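Local atomic coordinates of agarase (Pseudoalteromonas fuliginea, PDB entry 6XJ9), a protein that probably hydrolyses glycosidic bonds in agarose, as a glycoside hydrolase of family GH50 from a marine bacterium. Residues 130-134 / 164-170; 171-175 / 679-685; 557-561 / 582-587. All coordinates share one frame; numbering follows the deposited sequence. Where two conformers were deposited one is given.

Contact 1: 130-134 / 164-170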
loop_
_atom_site.group_PDB
_atom_site.type_symbol
_atom_site.label_atom_id
_atom_site.label_comp_id
_atom_site.label_asym_id
_atom_site.label_seq_id
_atom_site.Cartn_x
_atom_site.Cartn_y
_atom_site.Cartn_z
ATOM N N THR A 130 -9.226 -0.568 20.916
ATOM C CA THR A 130 -9.658 0.429 21.881
ATOM C C THR A 130 -9.139 1.802 21.465
ATOM O O THR A 130 -7.961 1.967 21.144
ATOM C CB THR A 130 -9.342 0.011 23.325
ATOM O OG1 THR A 130 -10.182 -1.104 23.622
ATOM C CG2 THR A 130 -9.642 1.098 24.333
ATOM N N TYR A 131 -10.064 2.767 21.464
ATOM C CA TYR A 131 -9.813 4.165 21.162
ATOM C C TYR A 131 -10.156 4.970 22.406
ATOM O O TYR A 131 -11.250 4.829 22.950
ATOM C CB TYR A 131 -10.652 4.593 19.956
ATOM C CG TYR A 131 -10.372 3.744 18.744
ATOM C CD1 TYR A 131 -10.956 2.491 18.592
ATOM C CD2 TYR A 131 -9.470 4.168 17.779
ATOM C CE1 TYR A 131 -10.668 1.692 17.495
ATOM C CE2 TYR A 131 -9.171 3.381 16.681
ATOM C CZ TYR A 131 -9.777 2.145 16.533
ATOM O OH TYR A 131 -9.469 1.388 15.440
ATOM N N TYR A 132 -9.207 5.785 22.873
ATOM C CA TYR A 132 -9.424 6.452 24.145
ATOM C C TYR A 132 -9.149 7.948 24.029
ATOM O O TYR A 132 -8.387 8.398 23.172
ATOM C CB TYR A 132 -8.620 5.760 25.248
ATOM C CG TYR A 132 -7.131 5.941 25.108
ATOM C CD1 TYR A 132 -6.514 7.117 25.519
ATOM C CD2 TYR A 132 -6.339 4.942 24.562
ATOM C CE1 TYR A 132 -5.148 7.301 25.386
ATOM C CE2 TYR A 132 -4.967 5.111 24.431
ATOM C CZ TYR A 132 -4.376 6.293 24.843
ATOM O OH TYR A 132 -3.028 6.478 24.721
ATOM N N ALA A 133 -9.808 8.710 24.901
ATOM C CA ALA A 133 -9.614 10.139 25.022
ATOM C C ALA A 133 -9.502 10.480 26.505
ATOM O O ALA A 133 -10.443 10.242 27.257
ATOM C CB ALA A 133 -10.787 10.842 24.378
ATOM N N LYS A 134 -8.339 11.000 26.917
ATOM C CA LYS A 134 -8.107 11.393 28.301
ATOM C C LYS A 134 -8.986 12.598 28.612
ATOM O O LYS A 134 -8.991 13.568 27.861
ATOM C CB LYS A 134 -6.642 11.786 28.534
ATOM C CG LYS A 134 -5.626 10.648 28.568
ATOM C CD LYS A 134 -4.182 11.139 28.555
ATOM C CE LYS A 134 -3.823 11.910 27.304
ATOM N NZ LYS A 134 -2.396 11.771 26.926
ATOM N N TRP A 164 1.225 7.166 27.730
ATOM C CA TRP A 164 1.613 5.810 28.074
ATOM C C TRP A 164 1.631 4.969 26.804
ATOM O O TRP A 164 0.913 5.273 25.853
ATOM C CB TRP A 164 0.694 5.221 29.157
ATOM C CG TRP A 164 -0.719 5.003 28.710
ATOM C CD1 TRP A 164 -1.214 3.912 28.054
ATOM C CD2 TRP A 164 -1.829 5.906 28.876
ATOM N NE1 TRP A 164 -2.552 4.073 27.812
ATOM C CE2 TRP A 164 -2.958 5.284 28.304
ATOM C CE3 TRP A 164 -1.982 7.174 29.448
ATOM C CZ2 TRP A 164 -4.217 5.883 28.296
ATOM C CZ3 TRP A 164 -3.228 7.763 29.449
ATOM C CH2 TRP A 164 -4.331 7.124 28.883
ATOM N N GLU A 165 2.453 3.912 26.805
ATOM C CA GLU A 165 2.563 3.010 25.670
ATOM C C GLU A 165 1.472 1.946 25.790
ATOM O O GLU A 165 1.224 1.431 26.882
ATOM C CB GLU A 165 3.966 2.395 25.649
ATOM C CG GLU A 165 4.269 1.594 24.388
ATOM N N SER A 166 0.814 1.618 24.666
ATOM C CA SER A 166 -0.275 0.652 24.701
ATOM C C SER A 166 -0.579 0.086 23.318
ATOM O O SER A 166 -0.051 0.539 22.302
ATOM C CB SER A 166 -1.527 1.217 25.352
ATOM O OG SER A 166 -2.059 2.307 24.609
ATOM N N ASP A 167 -1.468 -0.909 23.312
ATOM C CA ASP A 167 -1.965 -1.518 22.092
ATOM C C ASP A 167 -3.246 -0.809 21.645
ATOM O O ASP A 167 -4.017 -1.362 20.866
ATOM C CB ASP A 167 -2.113 -3.034 22.276
ATOM C CG ASP A 167 -3.289 -3.470 23.141
ATOM O OD1 ASP A 167 -3.748 -2.664 23.958
ATOM O OD2 ASP A 167 -3.739 -4.629 22.990
ATOM N N GLU A 168 -3.462 0.418 22.136
ATOM C CA GLU A 168 -4.713 1.137 21.930
ATOM C C GLU A 168 -4.426 2.399 21.122
ATOM O O GLU A 168 -3.268 2.724 20.866
ATOM C CB GLU A 168 -5.357 1.493 23.276
ATOM C CG GLU A 168 -5.700 0.280 24.133
ATOM C CD GLU A 168 -6.353 0.549 25.484
ATOM O OE1 GLU A 168 -6.264 1.693 25.975
ATOM O OE2 GLU A 168 -6.965 -0.394 26.044
ATOM N N VAL A 169 -5.488 3.127 20.762
ATOM C CA VAL A 169 -5.361 4.287 19.897
ATOM C C VAL A 169 -5.974 5.505 20.578
ATOM O O VAL A 169 -7.173 5.540 20.868
ATOM C CB VAL A 169 -6.036 4.048 18.532
ATOM C CG1 VAL A 169 -5.753 5.200 17.572
ATOM C CG2 VAL A 169 -5.641 2.710 17.929
ATOM N N GLN A 170 -5.143 6.528 20.771
ATOM C CA GLN A 170 -5.628 7.770 21.336
ATOM C C GLN A 170 -6.334 8.587 20.250
ATOM O O GLN A 170 -5.832 8.720 19.139
ATOM C CB GLN A 170 -4.481 8.550 21.973
ATOM C CG GLN A 170 -4.953 9.829 22.649
ATOM C CD GLN A 170 -3.874 10.625 23.346
ATOM O OE1 GLN A 170 -2.679 10.340 23.250
ATOM N NE2 GLN A 170 -4.300 11.654 24.055
#
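The ring of Y132 lies between W164 on one face and the backbone of Q170 on the other. W164 arrives from the opposite direction, its six-membered ring tilted only 20° from the tyrosine plane but slid so far aside that overlap is slight: CZ2 of W164 sits 3.4 Å from CE1 of Y132, toward the rim. Against the second face, CA of Q170 stands over the ring centre, and CB of Q170 packs 3.7 Å from CZ of Y132. CG of Y132 is held between its own backbone N and carbonyl carbon (chi1 69°), a torsion that lays the ring over the 164-170 segment. E168 meets this ring at about a right angle, its CB at the ring edge in the plane, while its extended chain runs alongside T130, with OE2 of E168 3.5 Å from CG2 of T130; OE1 of E168 forms a salt bridge with R209.

Strands 128-134 and 169-174 pair in parallel here, within the CBM-like domain. V169 N donates to T130 O at 2.8 Å, and V169 O in turn accepts from Y132 N at 2.9 Å, so V169 is gripped through both its backbone polar atoms. The short approach of Y131 CA to the same V169 O, 3.0 Å, adds a CA-H...O contact. Y131 and V169 point the same way from the sheet, side by side, CD2 of the tyrosine resting 3.5 Å from CB of the valine, and both also touch V121 of strand 116-123. On the face bearing Y132, the aliphatic part of K134 slides past W164 in the opposite direction, CD of K134 lying 3.6 Å from CZ3 of W164, while its amine reaches on to a salt bridge with D139.

Contact 2: 171-175 / 679-685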
loop_
_atom_site.group_PDB
_atom_site.type_symbol
_atom_site.label_atom_id
_atom_site.label_comp_id
_atom_site.label_asym_id
_atom_site.label_seq_id
_atom_site.Cartn_x
_atom_site.Cartn_y
_atom_site.Cartn_z
ATOM N N PHE A 171 -7.506 9.142 20.593
ATOM C CA PHE A 171 -8.162 10.127 19.744
ATOM C C PHE A 171 -7.255 11.345 19.594
ATOM O O PHE A 171 -6.531 11.708 20.524
ATOM C CB PHE A 171 -9.500 10.576 20.345
ATOM C CG PHE A 171 -10.677 9.665 20.089
ATOM C CD1 PHE A 171 -10.961 8.610 20.947
ATOM C CD2 PHE A 171 -11.513 9.873 19.003
ATOM C CE1 PHE A 171 -12.053 7.786 20.726
ATOM C CE2 PHE A 171 -12.614 9.055 18.790
ATOM C CZ PHE A 171 -12.876 8.006 19.646
ATOM N N ILE A 172 -7.326 11.985 18.419
ATOM C CA ILE A 172 -6.612 13.231 18.173
ATOM C C ILE A 172 -7.489 14.404 18.603
ATOM O O ILE A 172 -8.612 14.556 18.121
ATOM C CB ILE A 172 -6.202 13.337 16.687
ATOM C CG1 ILE A 172 -5.452 12.093 16.195
ATOM C CG2 ILE A 172 -5.419 14.609 16.432
ATOM C CD1 ILE A 172 -4.213 11.739 17.002
ATOM N N SER A 173 -6.955 15.245 19.505
ATOM C CA SER A 173 -7.652 16.456 19.916
ATOM C C SER A 173 -7.675 17.453 18.758
ATOM O O SER A 173 -6.630 17.812 18.233
ATOM C CB SER A 173 -7.014 17.049 21.152
ATOM O OG SER A 173 -6.977 16.088 22.196
ATOM N N MET A 174 -8.874 17.896 18.360
ATOM C CA MET A 174 -9.001 18.711 17.164
ATOM C C MET A 174 -9.269 20.176 17.520
ATOM O O MET A 174 -8.465 21.039 17.176
ATOM C CB MET A 174 -10.080 18.166 16.223
ATOM C CG MET A 174 -9.880 16.701 15.840
ATOM S SD MET A 174 -8.442 16.361 14.769
ATOM C CE MET A 174 -9.049 16.905 13.173
ATOM N N TRP A 175 -10.394 20.464 18.191
ATOM C CA TRP A 175 -10.776 21.845 18.458
ATOM C C TRP A 175 -12.027 21.915 19.333
ATOM O O TRP A 175 -12.727 20.919 19.513
ATOM C CB TRP A 175 -10.995 22.608 17.145
ATOM C CG TRP A 175 -11.932 21.893 16.225
ATOM C CD1 TRP A 175 -13.268 21.680 16.406
ATOM C CD2 TRP A 175 -11.591 21.257 14.985
ATOM N NE1 TRP A 175 -13.785 20.964 15.360
ATOM C CE2 TRP A 175 -12.779 20.692 14.471
ATOM C CE3 TRP A 175 -10.403 21.119 14.256
ATOM C CZ2 TRP A 175 -12.808 19.987 13.270
ATOM C CZ3 TRP A 175 -10.436 20.427 13.064
ATOM C CH2 TRP A 175 -11.623 19.872 12.581
ATOM N N PHE A 679 2.862 12.382 15.220
ATOM C CA PHE A 679 1.951 12.322 16.358
ATOM C C PHE A 679 0.580 12.903 16.022
ATOM O O PHE A 679 -0.299 12.931 16.885
ATOM C CB PHE A 679 2.561 13.056 17.553
ATOM C CG PHE A 679 3.882 12.458 17.953
ATOM C CD1 PHE A 679 3.970 11.111 18.276
ATOM C CD2 PHE A 679 5.041 13.221 17.932
ATOM C CE1 PHE A 679 5.190 10.543 18.609
ATOM C CE2 PHE A 679 6.256 12.653 18.281
ATOM C CZ PHE A 679 6.327 11.320 18.619
ATOM N N HIS A 680 0.416 13.365 14.775
ATOM C CA HIS A 680 -0.834 13.953 14.330
ATOM C C HIS A 680 -1.034 13.589 12.865
ATOM O O HIS A 680 -0.217 13.950 12.015
ATOM C CB HIS A 680 -0.811 15.473 14.546
ATOM C CG HIS A 680 -2.157 16.119 14.562
ATOM N ND1 HIS A 680 -3.164 15.757 13.687
ATOM C CD2 HIS A 680 -2.650 17.125 15.311
ATOM C CE1 HIS A 680 -4.229 16.499 13.916
ATOM N NE2 HIS A 680 -3.941 17.331 14.917
ATOM N N PRO A 681 -2.086 12.806 12.532
ATOM C CA PRO A 681 -2.362 12.471 11.138
ATOM C C PRO A 681 -2.810 13.697 10.342
ATOM O O PRO A 681 -2.652 13.732 9.123
ATOM C CB PRO A 681 -3.443 11.384 11.220
ATOM C CG PRO A 681 -4.101 11.592 12.566
ATOM C CD PRO A 681 -3.046 12.200 13.469
ATOM N N GLY A 682 -3.337 14.714 11.033
ATOM C CA GLY A 682 -3.766 15.929 10.354
ATOM C C GLY A 682 -5.276 16.134 10.452
ATOM O O GLY A 682 -5.884 15.851 11.482
ATOM N N LEU A 683 -5.876 16.629 9.364
ATOM C CA LEU A 683 -7.273 17.026 9.406
ATOM C C LEU A 683 -8.153 15.873 8.944
ATOM O O LEU A 683 -9.209 15.647 9.520
ATOM C CB LEU A 683 -7.474 18.286 8.552
ATOM C CG LEU A 683 -6.972 19.576 9.190
ATOM C CD1 LEU A 683 -6.902 20.700 8.174
ATOM C CD2 LEU A 683 -7.867 19.972 10.355
ATOM N N ILE A 684 -7.702 15.164 7.904
ATOM C CA ILE A 684 -8.391 14.011 7.344
ATOM C C ILE A 684 -7.503 12.776 7.563
ATOM O O ILE A 684 -6.335 12.769 7.181
ATOM C CB ILE A 684 -8.738 14.272 5.857
ATOM C CG1 ILE A 684 -9.586 15.540 5.676
ATOM C CG2 ILE A 684 -9.396 13.059 5.210
ATOM C CD1 ILE A 684 -10.970 15.484 6.329
ATOM N N HIS A 685 -8.061 11.737 8.196
ATOM C CA HIS A 685 -7.273 10.629 8.726
ATOM C C HIS A 685 -7.508 9.345 7.939
ATOM O O HIS A 685 -8.661 8.968 7.708
ATOM C CB HIS A 685 -7.682 10.317 10.181
ATOM C CG HIS A 685 -7.488 11.430 11.155
ATOM N ND1 HIS A 685 -7.693 11.256 12.520
ATOM C CD2 HIS A 685 -7.130 12.718 10.989
ATOM C CE1 HIS A 685 -7.489 12.394 13.142
ATOM N NE2 HIS A 685 -7.126 13.302 12.226
#
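I172 points into the 679-685 loop and makes the dense part of this contact, each of its branches meeting a different partner. CG2, anti to the backbone N (chi1 -52° for CG1), sits over a face of the H680 imidazole, 3.5 Å from the ring centroid and 19° off its normal, a CH-pi contact. The CG1 branch reaches the proline ring, CG1 of I172 lying 3.6 Å from CD of P681 with CD1 close beside it, and also touches CE1 of H685.

Hydrogen bonds inside the loop fix the two imidazoles that receive the isoleucine. G682 N donates to H680 ND1 from 21° outside the ring plane, while H685 NE2 donates to G682 O at 2.9 Å, in its own ring plane but above the carbonyl plane. CG of P681 lies over the centre of the H685 ring and covers that face.

Towards W175 the packing thins. M174, bent at chi2 and chi3, brings CE to 3.7 Å from G682 O, but its SD stands well off both imidazoles and meets them obliquely. At the exposed end, CD2 of L683 meets the W175 indole at its edge, 3.8 Å from CZ3.

M174 and W175 form a classic beta bulge opposite T118, where strand 169-174 pairs with strand 116-123. The contact thus joins this strand of the CBM-like domain to the loop between strand 664-666 and helix 689-704, and Q104 of strand 103-111 binds the same loop at L683 and H685.

Contact 3: 557-561 / 582-587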
loop_
_atom_site.group_PDB
_atom_site.type_symbol
_atom_site.label_atom_id
_atom_site.label_comp_id
_atom_site.label_asym_id
_atom_site.label_seq_id
_atom_site.Cartn_x
_atom_site.Cartn_y
_atom_site.Cartn_z
ATOM N N ASN A 557 -35.848 52.072 9.366
ATOM C CA ASN A 557 -36.301 51.881 10.738
ATOM C C ASN A 557 -37.412 50.836 10.779
ATOM O O ASN A 557 -37.493 50.054 11.726
ATOM C CB ASN A 557 -36.823 53.175 11.367
ATOM C CG ASN A 557 -35.736 54.082 11.906
ATOM O OD1 ASN A 557 -34.690 53.621 12.366
ATOM N ND2 ASN A 557 -35.985 55.381 11.857
ATOM N N LYS A 558 -38.264 50.845 9.743
ATOM C CA LYS A 558 -39.372 49.911 9.639
ATOM C C LYS A 558 -38.832 48.507 9.376
ATOM O O LYS A 558 -39.238 47.547 10.026
ATOM C CB LYS A 558 -40.330 50.327 8.518
ATOM C CG LYS A 558 -41.155 51.579 8.783
ATOM C CD LYS A 558 -42.157 51.889 7.684
ATOM C CE LYS A 558 -43.387 51.006 7.731
ATOM N NZ LYS A 558 -44.412 51.449 6.757
ATOM N N VAL A 559 -37.909 48.398 8.417
ATOM C CA VAL A 559 -37.458 47.089 7.973
ATOM C C VAL A 559 -36.571 46.471 9.052
ATOM O O VAL A 559 -36.764 45.316 9.415
ATOM C CB VAL A 559 -36.796 47.143 6.577
ATOM C CG1 VAL A 559 -36.307 45.773 6.118
ATOM C CG2 VAL A 559 -37.746 47.715 5.536
ATOM N N TRP A 560 -35.659 47.279 9.612
ATOM C CA TRP A 560 -34.644 46.815 10.548
ATOM C C TRP A 560 -35.181 46.761 11.983
ATOM O O TRP A 560 -34.507 46.227 12.868
ATOM C CB TRP A 560 -33.379 47.690 10.452
ATOM C CG TRP A 560 -32.572 47.576 9.188
ATOM C CD1 TRP A 560 -33.002 47.182 7.953
ATOM C CD2 TRP A 560 -31.172 47.896 9.033
ATOM N NE1 TRP A 560 -31.974 47.225 7.046
ATOM C CE2 TRP A 560 -30.840 47.670 7.679
ATOM C CE3 TRP A 560 -30.169 48.346 9.901
ATOM C CZ2 TRP A 560 -29.547 47.867 7.185
ATOM C CZ3 TRP A 560 -28.898 48.562 9.410
ATOM C CH2 TRP A 560 -28.592 48.319 8.069
ATOM N N HIS A 561 -36.393 47.300 12.187
ATOM C CA HIS A 561 -37.057 47.409 13.481
ATOM C C HIS A 561 -36.228 48.262 14.438
ATOM O O HIS A 561 -35.942 47.849 15.557
ATOM C CB HIS A 561 -37.428 46.033 14.056
ATOM C CG HIS A 561 -38.596 46.063 14.986
ATOM N ND1 HIS A 561 -39.839 46.533 14.598
ATOM C CD2 HIS A 561 -38.725 45.673 16.273
ATOM C CE1 HIS A 561 -40.681 46.437 15.609
ATOM N NE2 HIS A 561 -40.020 45.916 16.649
ATOM N N GLU A 582 -35.793 40.862 8.594
ATOM C CA GLU A 582 -36.120 41.633 7.406
ATOM C C GLU A 582 -34.866 42.306 6.850
ATOM O O GLU A 582 -34.727 42.437 5.639
ATOM C CB GLU A 582 -37.229 42.657 7.679
ATOM C CG GLU A 582 -38.615 42.048 7.828
ATOM C CD GLU A 582 -38.799 41.195 9.070
ATOM O OE1 GLU A 582 -38.283 41.577 10.132
ATOM O OE2 GLU A 582 -39.432 40.132 8.962
ATOM N N GLN A 583 -33.952 42.711 7.742
ATOM C CA GLN A 583 -32.747 43.434 7.369
ATOM C C GLN A 583 -31.746 42.547 6.631
ATOM O O GLN A 583 -30.807 43.077 6.043
ATOM C CB GLN A 583 -32.033 43.970 8.610
ATOM C CG GLN A 583 -31.370 42.874 9.437
ATOM C CD GLN A 583 -31.063 43.341 10.834
ATOM O OE1 GLN A 583 -30.749 44.507 11.062
ATOM N NE2 GLN A 583 -31.144 42.423 11.781
ATOM N N LEU A 584 -31.934 41.218 6.661
ATOM C CA LEU A 584 -30.901 40.310 6.168
ATOM C C LEU A 584 -30.704 40.491 4.661
ATOM O O LEU A 584 -29.642 40.178 4.123
ATOM C CB LEU A 584 -31.231 38.860 6.555
ATOM C CG LEU A 584 -31.098 38.503 8.040
ATOM C CD1 LEU A 584 -31.288 37.009 8.263
ATOM C CD2 LEU A 584 -29.751 38.945 8.621
ATOM N N VAL A 585 -31.712 41.058 3.984
ATOM C CA VAL A 585 -31.591 41.304 2.553
ATOM C C VAL A 585 -30.574 42.429 2.345
ATOM O O VAL A 585 -29.741 42.369 1.437
ATOM C CB VAL A 585 -32.956 41.562 1.870
ATOM C CG1 VAL A 585 -32.809 42.208 0.501
ATOM C CG2 VAL A 585 -33.782 40.288 1.755
ATOM N N ASP A 586 -30.614 43.418 3.241
ATOM C CA ASP A 586 -29.673 44.527 3.253
ATOM C C ASP A 586 -28.279 44.060 3.685
ATOM O O ASP A 586 -27.280 44.537 3.145
ATOM C CB ASP A 586 -30.210 45.681 4.106
ATOM C CG ASP A 586 -31.578 46.148 3.628
ATOM O OD1 ASP A 586 -31.766 46.198 2.412
ATOM O OD2 ASP A 586 -32.457 46.403 4.475
ATOM N N PHE A 587 -28.216 43.149 4.666
ATOM C CA PHE A 587 -26.952 42.591 5.137
ATOM C C PHE A 587 -26.227 41.925 3.971
ATOM O O PHE A 587 -25.010 42.031 3.835
ATOM C CB PHE A 587 -27.174 41.646 6.325
ATOM C CG PHE A 587 -27.417 42.318 7.660
ATOM C CD1 PHE A 587 -27.848 43.636 7.742
ATOM C CD2 PHE A 587 -27.205 41.629 8.849
ATOM C CE1 PHE A 587 -28.063 44.247 8.972
ATOM C CE2 PHE A 587 -27.448 42.229 10.079
ATOM C CZ PHE A 587 -27.864 43.544 10.139
HETATM O O HOH W 1 -31.879 45.814 13.275
#
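The backbones come closest between the C-terminal part of helix 553-560 and the approach to helix 584-609, with CA of W560 5.0 Å from CA of Q583. W560 carries most of the contact. Its indole N-H points in the ring plane almost straight at D586, NE1 to OD2 2.7 Å with an angle of 169° at the hydrogen, and meets the carboxylate oxygen on its anti side. The same OD2 is hydrogen-bonded to Y550 OH, and OD1 forms a salt bridge with K549, so the buried carboxylate is held at both oxygens and is probably stabilised as an anion.

Over one face of the indole, CB of Q583 stands 3.6 Å from the centroid of the five-membered ring. Further along that face F587 turns its edge to the six-membered ring, a T-shaped pair with planes at 86°. With chi1 of Q583 near 71°, its extended chain lies across the indole and carries OE1 to a water that bridges to W560 O; NE2 bonds to D577 O. Beside this, CG1 of V559 packs 3.6 Å from CB of E582.

M546 and L529, on helices 537-550 and 523-529, also touch the indole. The contact is helix-end packing within a small helical cluster: the indole at the end of helix 553-560 packs against helices 523-529 and 537-550 and is bonded to D586 of helix 584-609.

In the fold
Contacts 1 and 2 follow one another on strand 169-174, their centres about 14 Å apart, and meet where Y132 O lies 2.8 Å from F171 N, a probable hydrogen bond. Contact 1 combines parallel strand pairing with aromatic packing inside the CBM-like domain; contact 2 looks outward from the same strand and docks it, mainly through side-chain van der Waals and CH-pi contacts, on a loop remote in sequence. Contact 3 stands apart, about 25 Å from contact 2 between nearest atoms, within the long chain segment separating the two halves of contact 2. Although farthest from the chain centre, it is the buried one, joining helices through a side-chain hydrogen bond and a water, whereas contacts 1 and 2 are partly buried.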